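Local coordinates for protein putative rhamnosidase (Streptomyces avermitilis, PDB 3W5M) that hydrolyses terminal non-reducing alpha-L-rhamnose residues from alpha-L-rhamnosides such as citrus flavonoids and gum arabic, at residues 667-672 against 717-722; 699-704 against 768-773; 626-631 against 659-664. One frame throughout, in Å; residues are numbered along the deposited sequence.

Contact 1 (667-672 against 717-722)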
loop_
_atom_site.group_PDB
_atom_site.type_symbol
_atom_site.label_atom_id
_atom_site.label_comp_id
_atom_site.label_asym_id
_atom_site.label_seq_id
_atom_site.Cartn_x
_atom_site.Cartn_y
_atom_site.Cartn_z
ATOM N N ASP A 667 6.734 -2.756 -10.929
ATOM C CA ASP A 667 5.291 -2.883 -11.225
ATOM C C ASP A 667 4.906 -1.896 -12.333
ATOM O O ASP A 667 4.162 -2.243 -13.255
ATOM C CB ASP A 667 4.410 -2.562 -10.022
ATOM C CG ASP A 667 4.586 -3.538 -8.852
ATOM O OD1 ASP A 667 4.833 -4.761 -9.085
ATOM O OD2 ASP A 667 4.438 -3.046 -7.696
ATOM N N LEU A 668 5.416 -0.681 -12.238
ATOM C CA LEU A 668 5.056 0.341 -13.223
ATOM C C LEU A 668 5.525 -0.050 -14.625
ATOM O O LEU A 668 4.754 0.034 -15.590
ATOM C CB LEU A 668 5.634 1.681 -12.823
ATOM C CG LEU A 668 5.270 2.844 -13.758
ATOM C CD1 LEU A 668 3.778 3.170 -13.684
ATOM C CD2 LEU A 668 6.130 4.034 -13.382
ATOM N N ARG A 669 6.782 -0.469 -14.736
ATOM C CA ARG A 669 7.292 -1.011 -16.005
ATOM C C ARG A 669 6.598 -2.262 -16.487
ATOM O O ARG A 669 6.432 -2.434 -17.696
ATOM C CB ARG A 669 8.814 -1.190 -15.983
ATOM C CG ARG A 669 9.534 0.156 -15.981
ATOM C CD ARG A 669 11.047 0.035 -16.067
ATOM N NE ARG A 669 11.600 -0.710 -14.924
ATOM C CZ ARG A 669 12.059 -0.142 -13.816
ATOM N NH1 ARG A 669 12.052 1.185 -13.656
ATOM N NH2 ARG A 669 12.577 -0.915 -12.867
ATOM N N ASP A 670 6.125 -3.115 -15.584
ATOM C CA ASP A 670 5.359 -4.300 -15.993
ATOM C C ASP A 670 4.049 -3.865 -16.647
ATOM O O ASP A 670 3.479 -4.632 -17.432
ATOM C CB ASP A 670 4.912 -5.155 -14.779
ATOM C CG ASP A 670 5.951 -6.141 -14.304
ATOM O OD1 ASP A 670 6.959 -6.402 -15.005
ATOM O OD2 ASP A 670 5.755 -6.686 -13.183
ATOM N N ALA A 671 3.548 -2.683 -16.275
ATOM C CA ALA A 671 2.239 -2.192 -16.768
ATOM C C ALA A 671 2.362 -1.277 -17.995
ATOM O O ALA A 671 1.334 -0.945 -18.629
ATOM C CB ALA A 671 1.473 -1.481 -15.670
ATOM N N GLN A 672 3.577 -0.860 -18.311
ATOM C CA GLN A 672 3.764 0.125 -19.423
ATOM C C GLN A 672 3.170 -0.455 -20.708
ATOM O O GLN A 672 3.383 -1.644 -21.037
ATOM C CB GLN A 672 5.239 0.501 -19.576
ATOM C CG GLN A 672 5.503 1.720 -20.491
ATOM C CD GLN A 672 6.968 2.143 -20.483
ATOM O OE1 GLN A 672 7.806 1.436 -19.953
ATOM N NE2 GLN A 672 7.276 3.319 -21.049
ATOM N N ALA A 717 19.660 3.128 -14.285
ATOM C CA ALA A 717 19.927 2.211 -15.390
ATOM C C ALA A 717 18.691 1.360 -15.752
ATOM O O ALA A 717 18.393 1.146 -16.917
ATOM C CB ALA A 717 21.160 1.359 -15.098
ATOM N N ASP A 718 17.940 0.915 -14.749
ATOM C CA ASP A 718 16.804 0.052 -14.991
ATOM C C ASP A 718 15.587 0.816 -15.531
ATOM O O ASP A 718 14.720 0.212 -16.144
ATOM C CB ASP A 718 16.415 -0.681 -13.684
ATOM C CG ASP A 718 17.408 -1.777 -13.303
ATOM O OD1 ASP A 718 18.236 -2.207 -14.144
ATOM O OD2 ASP A 718 17.358 -2.232 -12.137
ATOM N N ALA A 719 15.549 2.133 -15.305
ATOM C CA ALA A 719 14.410 2.993 -15.673
ATOM C C ALA A 719 14.633 3.602 -17.054
ATOM O O ALA A 719 13.683 3.820 -17.794
ATOM C CB ALA A 719 14.234 4.111 -14.648
ATOM N N LEU A 720 15.889 3.830 -17.425
ATOM C CA LEU A 720 16.135 4.666 -18.622
ATOM C C LEU A 720 15.478 4.180 -19.938
ATOM O O LEU A 720 14.869 4.994 -20.615
ATOM C CB LEU A 720 17.628 5.078 -18.769
ATOM C CG LEU A 720 17.919 6.184 -19.795
ATOM C CD1 LEU A 720 17.167 7.478 -19.495
ATOM C CD2 LEU A 720 19.424 6.428 -19.900
ATOM N N PRO A 721 15.522 2.863 -20.272
ATOM C CA PRO A 721 14.807 2.395 -21.486
ATOM C C PRO A 721 13.285 2.638 -21.487
ATOM O O PRO A 721 12.711 2.993 -22.527
ATOM C CB PRO A 721 15.124 0.892 -21.526
ATOM C CG PRO A 721 16.401 0.769 -20.735
ATOM C CD PRO A 721 16.275 1.762 -19.630
ATOM N N SER A 722 12.626 2.455 -20.339
ATOM C CA SER A 722 11.178 2.770 -20.223
ATOM C C SER A 722 10.929 4.276 -20.374
ATOM O O SER A 722 9.909 4.677 -20.923
ATOM C CB SER A 722 10.580 2.264 -18.895
ATOM O OG SER A 722 11.095 2.995 -17.796
HETATM O O HOH W 1 10.718 3.590 -15.019
#

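Contact 2 (699-704 against 768-773)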
loop_
_atom_site.group_PDB
_atom_site.type_symbol
_atom_site.label_atom_id
_atom_site.label_comp_id
_atom_site.label_asym_id
_atom_site.label_seq_id
_atom_site.Cartn_x
_atom_site.Cartn_y
_atom_site.Cartn_z
ATOM N N GLY A 699 7.182 7.437 -13.788
ATOM C CA GLY A 699 8.209 6.560 -14.394
ATOM C C GLY A 699 9.578 7.210 -14.596
ATOM O O GLY A 699 10.585 6.511 -14.709
ATOM N N VAL A 700 9.601 8.548 -14.677
ATOM C CA VAL A 700 10.819 9.351 -14.771
ATOM C C VAL A 700 11.197 10.003 -13.426
ATOM O O VAL A 700 12.363 9.950 -12.982
ATOM C CB VAL A 700 10.645 10.489 -15.826
ATOM C CG1 VAL A 700 12.018 11.039 -16.221
ATOM C CG2 VAL A 700 9.846 9.998 -17.022
ATOM N N THR A 701 10.210 10.594 -12.748
ATOM C CA THR A 701 10.476 11.417 -11.571
ATOM C C THR A 701 10.794 10.599 -10.334
ATOM O O THR A 701 11.536 11.039 -9.480
ATOM C CB THR A 701 9.298 12.341 -11.197
ATOM O OG1 THR A 701 8.135 11.555 -10.963
ATOM C CG2 THR A 701 8.976 13.337 -12.342
ATOM N N VAL A 702 10.202 9.424 -10.247
ATOM C CA VAL A 702 10.435 8.576 -9.066
ATOM C C VAL A 702 11.865 7.939 -9.082
ATOM O O VAL A 702 12.557 7.957 -8.055
ATOM C CB VAL A 702 9.281 7.576 -8.865
ATOM C CG1 VAL A 702 9.586 6.691 -7.681
ATOM C CG2 VAL A 702 7.965 8.324 -8.550
ATOM N N PRO A 703 12.325 7.405 -10.237
ATOM C CA PRO A 703 13.739 7.009 -10.274
ATOM C C PRO A 703 14.669 8.170 -9.964
ATOM O O PRO A 703 15.667 8.016 -9.248
ATOM C CB PRO A 703 13.925 6.499 -11.704
ATOM C CG PRO A 703 12.570 6.011 -12.091
ATOM C CD PRO A 703 11.597 6.924 -11.423
ATOM N N TRP A 704 14.353 9.366 -10.482
ATOM C CA TRP A 704 15.218 10.497 -10.200
ATOM C C TRP A 704 15.213 10.872 -8.728
ATOM O O TRP A 704 16.263 11.164 -8.149
ATOM C CB TRP A 704 14.840 11.724 -11.059
ATOM C CG TRP A 704 15.850 12.812 -10.928
ATOM C CD1 TRP A 704 15.690 14.017 -10.302
ATOM C CD2 TRP A 704 17.203 12.784 -11.413
ATOM N NE1 TRP A 704 16.859 14.755 -10.381
ATOM C CE2 TRP A 704 17.804 14.027 -11.053
ATOM C CE3 TRP A 704 17.968 11.833 -12.121
ATOM C CZ2 TRP A 704 19.137 14.341 -11.365
ATOM C CZ3 TRP A 704 19.305 12.150 -12.443
ATOM C CH2 TRP A 704 19.866 13.401 -12.063
ATOM N N ALA A 768 11.865 15.120 -20.507
ATOM C CA ALA A 768 13.031 15.181 -21.394
ATOM C C ALA A 768 14.289 15.660 -20.657
ATOM O O ALA A 768 15.390 15.142 -20.889
ATOM C CB ALA A 768 12.744 16.085 -22.601
ATOM N N ASP A 769 14.112 16.651 -19.785
ATOM C CA ASP A 769 15.175 17.242 -18.964
ATOM C C ASP A 769 15.744 16.159 -18.050
ATOM O O ASP A 769 16.962 15.955 -17.973
ATOM C CB ASP A 769 14.586 18.383 -18.130
ATOM C CG ASP A 769 15.604 19.099 -17.252
ATOM O OD1 ASP A 769 16.801 18.737 -17.195
ATOM O OD2 ASP A 769 15.199 20.074 -16.593
ATOM N N LEU A 770 14.855 15.464 -17.345
ATOM C CA LEU A 770 15.331 14.436 -16.440
ATOM C C LEU A 770 16.021 13.307 -17.172
ATOM O O LEU A 770 17.033 12.774 -16.679
ATOM C CB LEU A 770 14.196 13.900 -15.570
ATOM C CG LEU A 770 13.628 14.838 -14.514
ATOM C CD1 LEU A 770 12.637 14.045 -13.651
ATOM C CD2 LEU A 770 14.691 15.537 -13.674
ATOM N N ALA A 771 15.494 12.919 -18.333
ATOM C CA ALA A 771 16.141 11.858 -19.090
ATOM C C ALA A 771 17.585 12.258 -19.467
ATOM O O ALA A 771 18.485 11.418 -19.434
ATOM C CB ALA A 771 15.330 11.479 -20.318
ATOM N N ALA A 772 17.810 13.538 -19.794
ATOM C CA ALA A 772 19.177 13.999 -20.101
ATOM C C ALA A 772 20.074 13.916 -18.869
ATOM O O ALA A 772 21.248 13.543 -18.972
ATOM C CB ALA A 772 19.175 15.425 -20.665
ATOM N N ARG A 773 19.519 14.253 -17.710
ATOM C CA ARG A 773 20.245 14.200 -16.455
ATOM C C ARG A 773 20.627 12.750 -16.134
ATOM O O ARG A 773 21.753 12.499 -15.689
ATOM C CB ARG A 773 19.433 14.837 -15.325
ATOM C CG ARG A 773 19.237 16.352 -15.456
ATOM C CD ARG A 773 18.634 16.917 -14.180
ATOM N NE ARG A 773 17.638 17.959 -14.433
ATOM C CZ ARG A 773 16.804 18.429 -13.506
ATOM N NH1 ARG A 773 16.845 17.954 -12.252
ATOM N NH2 ARG A 773 15.931 19.379 -13.828
#

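Contact 3 (626-631 against 659-664)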
loop_
_atom_site.group_PDB
_atom_site.type_symbol
_atom_site.label_atom_id
_atom_site.label_comp_id
_atom_site.label_asym_id
_atom_site.label_seq_id
_atom_site.Cartn_x
_atom_site.Cartn_y
_atom_site.Cartn_z
ATOM N N SER A 626 2.646 -2.806 0.631
ATOM C CA SER A 626 2.904 -3.534 -0.645
ATOM C C SER A 626 3.071 -2.637 -1.905
ATOM O O SER A 626 4.024 -2.819 -2.691
ATOM C CB SER A 626 1.838 -4.614 -0.903
ATOM O OG SER A 626 2.182 -5.371 -2.052
ATOM N N VAL A 627 2.160 -1.690 -2.097
ATOM C CA VAL A 627 2.322 -0.679 -3.183
ATOM C C VAL A 627 2.056 0.697 -2.585
ATOM O O VAL A 627 1.344 0.796 -1.567
ATOM C CB VAL A 627 1.382 -0.938 -4.386
ATOM C CG1 VAL A 627 1.600 -2.336 -5.005
ATOM C CG2 VAL A 627 -0.071 -0.722 -4.026
ATOM N N PRO A 628 2.629 1.765 -3.174
ATOM C CA PRO A 628 2.354 3.114 -2.682
ATOM C C PRO A 628 0.909 3.527 -3.098
ATOM O O PRO A 628 0.627 3.742 -4.283
ATOM C CB PRO A 628 3.432 3.960 -3.362
ATOM C CG PRO A 628 3.725 3.239 -4.650
ATOM C CD PRO A 628 3.501 1.769 -4.365
ATOM N N THR A 629 -0.010 3.564 -2.130
ATOM C CA THR A 629 -1.420 3.732 -2.468
ATOM C C THR A 629 -1.862 5.176 -2.340
ATOM O O THR A 629 -1.225 5.960 -1.631
ATOM C CB THR A 629 -2.362 2.832 -1.641
ATOM O OG1 THR A 629 -2.086 2.991 -0.247
ATOM C CG2 THR A 629 -2.209 1.396 -2.048
ATOM N N ASP A 630 -2.946 5.508 -3.046
ATOM C CA ASP A 630 -3.590 6.817 -2.876
ATOM C C ASP A 630 -4.281 6.943 -1.519
ATOM O O ASP A 630 -4.095 7.937 -0.844
ATOM C CB ASP A 630 -4.577 7.113 -4.010
ATOM C CG ASP A 630 -5.730 6.076 -4.121
ATOM O OD1 ASP A 630 -5.555 4.861 -3.836
ATOM O OD2 ASP A 630 -6.821 6.483 -4.563
ATOM N N THR A 631 -5.042 5.917 -1.124
ATOM C CA THR A 631 -5.722 5.927 0.171
ATOM C C THR A 631 -5.856 4.506 0.653
ATOM O O THR A 631 -5.992 3.599 -0.152
ATOM C CB THR A 631 -7.120 6.596 0.107
ATOM O OG1 THR A 631 -7.901 6.186 1.235
ATOM C CG2 THR A 631 -7.864 6.148 -1.115
ATOM N N ARG A 659 13.960 0.250 -1.323
ATOM C CA ARG A 659 13.482 -1.062 -1.705
ATOM C C ARG A 659 11.996 -0.973 -2.123
ATOM O O ARG A 659 11.572 -1.636 -3.083
ATOM C CB ARG A 659 13.623 -2.037 -0.536
ATOM C CG ARG A 659 15.073 -2.406 -0.173
ATOM C CD ARG A 659 15.056 -3.325 1.062
ATOM N NE ARG A 659 14.582 -2.563 2.220
ATOM C CZ ARG A 659 13.858 -3.080 3.226
ATOM N NH1 ARG A 659 13.523 -4.361 3.242
ATOM N NH2 ARG A 659 13.452 -2.282 4.215
ATOM N N PHE A 660 11.212 -0.162 -1.396
ATOM C CA PHE A 660 9.758 -0.105 -1.623
ATOM C C PHE A 660 9.453 0.465 -3.009
ATOM O O PHE A 660 8.680 -0.119 -3.764
ATOM C CB PHE A 660 9.052 0.747 -0.550
ATOM C CG PHE A 660 7.542 0.563 -0.518
ATOM C CD1 PHE A 660 6.965 -0.631 -0.022
ATOM C CD2 PHE A 660 6.703 1.572 -0.975
ATOM C CE1 PHE A 660 5.577 -0.794 0.014
ATOM C CE2 PHE A 660 5.316 1.419 -0.949
ATOM C CZ PHE A 660 4.754 0.232 -0.447
ATOM N N LEU A 661 10.075 1.592 -3.332
ATOM C CA LEU A 661 9.816 2.217 -4.639
ATOM C C LEU A 661 10.557 1.555 -5.792
ATOM O O LEU A 661 10.059 1.574 -6.904
ATOM C CB LEU A 661 10.024 3.746 -4.598
ATOM C CG LEU A 661 9.082 4.358 -3.560
ATOM C CD1 LEU A 661 9.472 5.820 -3.418
ATOM C CD2 LEU A 661 7.602 4.184 -3.918
ATOM N N THR A 662 11.718 0.953 -5.531
ATOM C CA THR A 662 12.352 0.039 -6.516
ATOM C C THR A 662 11.393 -1.049 -6.952
ATOM O O THR A 662 11.208 -1.285 -8.143
ATOM C CB THR A 662 13.684 -0.575 -6.000
ATOM O OG1 THR A 662 14.607 0.479 -5.722
ATOM C CG2 THR A 662 14.310 -1.522 -7.041
ATOM N N LYS A 663 10.777 -1.723 -5.980
ATOM C CA LYS A 663 9.787 -2.737 -6.250
ATOM C C LYS A 663 8.621 -2.144 -7.055
ATOM O O LYS A 663 8.193 -2.727 -8.059
ATOM C CB LYS A 663 9.262 -3.328 -4.922
ATOM C CG LYS A 663 8.241 -4.429 -5.098
ATOM C CD LYS A 663 6.847 -3.853 -5.117
ATOM C CE LYS A 663 5.803 -4.944 -5.118
ATOM N NZ LYS A 663 4.470 -4.323 -5.221
ATOM N N TRP A 664 8.113 -1.000 -6.625
ATOM C CA TRP A 664 6.956 -0.413 -7.309
ATOM C C TRP A 664 7.304 -0.035 -8.772
ATOM O O TRP A 664 6.476 -0.183 -9.664
ATOM C CB TRP A 664 6.381 0.793 -6.579
ATOM C CG TRP A 664 5.189 1.365 -7.317
ATOM C CD1 TRP A 664 3.942 0.818 -7.417
ATOM C CD2 TRP A 664 5.171 2.560 -8.110
ATOM N NE1 TRP A 664 3.139 1.619 -8.203
ATOM C CE2 TRP A 664 3.863 2.699 -8.626
ATOM C CE3 TRP A 664 6.127 3.525 -8.419
ATOM C CZ2 TRP A 664 3.489 3.764 -9.456
ATOM C CZ3 TRP A 664 5.748 4.614 -9.230
ATOM C CH2 TRP A 664 4.444 4.693 -9.764
HETATM O O HOH W 2 5.840 -0.936 -3.768
#

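Contact 1 (667-672 against 717-722)
Two helices of the (alpha/alpha)6-barrel that forms the catalytic domain of this family 78 glycoside hydrolase meet here. Arg669 of helix 658-671, and Gln672 just after it, reach Ser722 of helix 713-732. Helix 658-671 ends in this segment, while helix 713-732 runs on. The two segments point much the same way, with 24° between their directions. The segment axes come no nearer than 11.0 Å, and long polar side chains bridge the distance. The aliphatic part of Arg669 rests on Ser722, with Arg669 CD 3.4 Å from Ser722 OG. A bend at chi3 (-61°) brings one face of the guanidinium against Asp718 O and Ala719 N, with Asp718 O above the plane and toward the rim. Arg669 NE is near that oxygen, but the angle is too poor for a hydrogen bond. No salt bridge forms with the Asp718 carboxylate either, although the opposite charges may still attract weakly at a distance. The guanidinium edge instead meets a water lying in its plane, 3.1 Å from Arg669 NH1. That water donates to Ser722 OG. The hydroxyl in turn donates back to its own helix, with Ser722 OG 2.7 Å from Ala719 O, in the carbonyl plane and on a lone pair. This fixes the rotation of the Ser722 side chain. Phe678, from a loop, touches both Gln672 and Ser722. Gln672 is extended, with CG anti to the backbone N (chi1 -168°). Its amide nitrogen is shared with Gly676 O. The direct bond across the contact is nearly straight and lies in the glutamine amide plane: Gln672 NE2 donates to Ser722 O at 3.0 Å.

Contact 2 (699-704 against 768-773)
The Trp704 indole presents one face to Leu770, whose CD2 methyl sits over the five-membered ring in a CH-pi contact. Leu770 CD2 is 4.0 Å from the centroid of that ring and lies close to its normal. It is displaced toward the rim of the whole indole. The same methyl also lies over the centre of one face of the Arg773 guanidinium, so it is wedged between two flat groups. These groups stand almost upright to each other, with planes 82° apart. Arg773 meets the far end of the indole with its aliphatic chain: Arg773 CB is 3.6 Å from Trp704 CH2, in an oblique approach. At its edge, the guanidinium holds Asp769 of its own helix side-on. Arg773 NE donates to Asp769 OD1 at 3.0 Å, and Arg773 NH2 donates to Asp769 OD2 at 2.9 Å. Both oxygens lie near the guanidinium plane but are met from above the carboxylate plane. This double grip of a salt bridge restrains the bent arginine chain beside the indole. The contact joins helices 698-710 and 756-777 of the (alpha/alpha)6-barrel. Their segments 699-704 and 768-773 cross at 42°, with a closest axis approach of 9.7 Å. Leu770 points into the interface. Its CD2 meets the Trp704 indole and the Arg773 guanidinium; Leu770 CD1 meets Thr701, 4.0 Å from Thr701 CG2. Val700 CG1 packs on the base of the same leucine, 3.7 Å from Leu770 CB. The Thr701 hydroxyl is engaged by Asn645. Helix 713-732 packs beside both segments: Trp726 touches Val700, Ala719 touches Pro703, and Val723 and Leu727 touch Ala771.

Contact 3 (626-631 against 659-664)
Pro628 sets CG and CD over the face of the Trp664 indole, in the barrel loop that also carries the rhamnose-binding residue Asp630. This loop joins helices 607-622 and 641-654 of the (alpha/alpha)6-barrel, and helix 658-671 backs it here. The proline crosses the tryptophan at about a right angle. Pro628 CG stands over the face of the five-membered ring, 3.6 Å from its centroid and 12° off the normal, in a CH-pi contact. Pro628 CD is nearer still, 3.2 Å from Trp664 CD1, so the packing is tight. Trp664 has CG anti to the backbone N (chi1 -180°), which carries the indole off the helix to meet the proline. Its NE1 is bonded to Ala682 O. With an alanine at Trp664, Pro628 would probably lose the face it rests on, and Ala682 O its indole donor. Phe660 also meets the proline, with Phe660 CE2 3.5 Å from Pro628 N. Its edge meets the backbone N of Ser626 near the ring plane. A water lies over the centre of one Phe660 face and donates to both Ser626 O and Phe660 O. Ser626 O, buried, thus takes two donors. The second is Lys663, whose chain bends at chi2 (-91°) and passes Val627 CG1. The lysine charge is also met by Asp667 in a salt bridge and by Trp347 O. Lys663 NZ reaches Ser626 O at 3.0 Å from above the carbonyl plane, not on a lone pair.

How the contacts relate
All three contacts lie in the catalytic barrel domain. Contacts 1 and 3 share helix 658-671: contact 3 uses an earlier part of it and contact 1 its C-terminal end. The Lys663-Asp667 salt bridge links those two parts. Contact 3 is buried near the centre of the chain and sets a sugar-binding loop on a helix through rings and a buried charge. Contact 2 is also buried, but joins helix to helix mainly by apolar packing. Contact 1 is only partly buried, and water and polar side chains span its wider gap. Contacts 1 and 2 touch where Leu668 meets Gly699 and Ala719 meets Pro703.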